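Local coordinates for cerato-platanin-like protein (PDB 3SUM) that is of unknown molecular function but is probably a secreted fungal protein, some of whose relatives bind chitin oligomers and elicit plant defences, at residues A[49-54]-A[75-80]. Sequence-based numbering, arbitrary orientation.
Sequences HFVAAP and VTVVDR
Val-78 lays its CG1 methyl over one face of the Phe-50 ring, 3.6 Å from the ring centroid, a CH-pi contact between two parallel strands. The ring is brought there by a chi1 of -77°, with CG anti to the carbonyl carbon, and its CD1 atom lies 3.7 Å from Thr-76 CB. With Phe-50 cut back to an alanine, the Val-78 methyl would probably lose its aromatic partner and a gap open beside Thr-76. On the other face of the sheet, CG2 of Val-51 packs against CG2 of Val-75 (3.7 Å) and of Val-77, and Leu-93 of helix 91-97 touches both Val-51 and Val-75. Backbone bonds bind this buried half firmly: Thr-76 N to His-49 O, Val-51 N to Thr-76 O, and a nearly straight bond from Val-78 N to Val-51 O (2.8 Å). A beta bulge then shifts the register, pairing Ala-52 with Asp-79, whose carboxylate turns to Lys-10 and the backbone N of Lys-22. Past it the grip is looser: Ala-53 N meets Asp-79 O at 3.0 Å from 40° out of the carbonyl plane, and partly exposed Arg-80, bent at chi2, hydrogen-bonds Ala-53 O through NH1 (3.1 Å) from above that carbonyl's plane, while NH2 bonds to Thr-58 O. Strand 50-52 thus sits between strands 86-89 and 71-79 in the double-psi beta-barrel, the fold of the cerato-platanins.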
# COMPACT_ATOMS: atom_id res chain seq x y z
N HIS A 49 4.37 -1.19 -3.39
CA HIS A 49 3.88 -0.09 -2.57
C HIS A 49 2.53 -0.52 -2.04
O HIS A 49 1.54 0.01 -2.46
CB HIS A 49 3.76 1.14 -3.49
CG HIS A 49 5.06 1.87 -3.52
ND1 HIS A 49 5.18 3.23 -3.70
CD2 HIS A 49 6.32 1.42 -3.25
CE1 HIS A 49 6.45 3.59 -3.57
NE2 HIS A 49 7.17 2.51 -3.32
N PHE A 50 2.59 -1.51 -1.16
CA PHE A 50 1.42 -2.23 -0.71
C PHE A 50 1.27 -2.11 0.79
O PHE A 50 2.23 -2.09 1.50
CB PHE A 50 1.59 -3.72 -1.03
CG PHE A 50 1.36 -4.07 -2.47
CD1 PHE A 50 0.80 -3.16 -3.34
CD2 PHE A 50 1.74 -5.32 -2.94
CE1 PHE A 50 0.58 -3.51 -4.70
CE2 PHE A 50 1.53 -5.70 -4.28
CZ PHE A 50 0.92 -4.78 -5.15
N VAL A 51 0.01 -2.10 1.26
CA VAL A 51 -0.22 -1.99 2.65
C VAL A 51 -1.37 -2.90 3.05
O VAL A 51 -2.21 -3.25 2.23
CB VAL A 51 -0.64 -0.54 3.11
CG1 VAL A 51 0.53 0.50 2.96
CG2 VAL A 51 -1.86 -0.06 2.31
N ALA A 52 -1.32 -3.33 4.29
CA ALA A 52 -2.54 -3.85 4.93
C ALA A 52 -3.20 -2.69 5.58
O ALA A 52 -2.55 -1.81 6.08
CB ALA A 52 -2.15 -4.89 6.02
N ALA A 53 -4.53 -2.70 5.66
CA ALA A 53 -5.22 -1.59 6.27
C ALA A 53 -6.56 -2.13 6.72
O ALA A 53 -6.96 -3.26 6.32
CB ALA A 53 -5.38 -0.45 5.26
N PRO A 54 -7.25 -1.37 7.57
CA PRO A 54 -8.41 -1.97 8.18
C PRO A 54 -9.55 -2.02 7.20
O PRO A 54 -9.75 -1.08 6.44
CB PRO A 54 -8.80 -0.97 9.29
CG PRO A 54 -7.68 -0.09 9.45
CD PRO A 54 -6.85 -0.10 8.20
N VAL A 75 -0.20 4.04 -2.24
CA VAL A 75 -0.14 2.65 -1.84
C VAL A 75 -1.44 1.92 -2.16
O VAL A 75 -2.46 2.52 -2.14
CB VAL A 75 0.20 2.52 -0.33
CG1 VAL A 75 1.51 3.27 0.02
CG2 VAL A 75 -0.90 3.11 0.58
N THR A 76 -1.35 0.59 -2.45
CA THR A 76 -2.50 -0.17 -2.71
C THR A 76 -2.80 -0.95 -1.46
O THR A 76 -1.91 -1.58 -0.89
CB THR A 76 -2.22 -1.11 -3.87
OG1 THR A 76 -1.82 -0.29 -4.97
CG2 THR A 76 -3.52 -1.86 -4.32
N VAL A 77 -4.08 -0.98 -1.05
CA VAL A 77 -4.43 -1.83 0.03
C VAL A 77 -4.57 -3.27 -0.48
O VAL A 77 -5.39 -3.54 -1.35
CB VAL A 77 -5.81 -1.33 0.64
CG1 VAL A 77 -6.33 -2.35 1.75
CG2 VAL A 77 -5.64 0.10 1.29
N VAL A 78 -3.81 -4.21 0.11
CA VAL A 78 -3.75 -5.56 -0.39
C VAL A 78 -4.05 -6.57 0.71
O VAL A 78 -4.13 -7.78 0.45
CB VAL A 78 -2.37 -5.90 -0.99
CG1 VAL A 78 -2.00 -4.91 -2.21
CG2 VAL A 78 -1.24 -5.96 0.12
N ASP A 79 -4.25 -6.09 1.94
CA ASP A 79 -4.49 -7.05 3.04
C ASP A 79 -5.16 -6.28 4.17
O ASP A 79 -5.40 -5.06 4.04
CB ASP A 79 -3.09 -7.57 3.44
CG ASP A 79 -3.14 -8.81 4.34
OD1 ASP A 79 -4.23 -9.39 4.57
OD2 ASP A 79 -2.05 -9.15 4.80
N ARG A 80 -5.44 -6.92 5.29
CA ARG A 80 -6.19 -6.26 6.34
C ARG A 80 -5.35 -6.31 7.59
O ARG A 80 -4.61 -7.27 7.78
CB ARG A 80 -7.56 -6.99 6.66
CG ARG A 80 -8.84 -6.28 6.05
CD ARG A 80 -8.54 -6.03 4.53
NE ARG A 80 -9.74 -5.55 3.83
CZ ARG A 80 -9.99 -4.28 3.64
NH1 ARG A 80 -9.14 -3.39 4.10
NH2 ARG A 80 -11.08 -3.91 2.99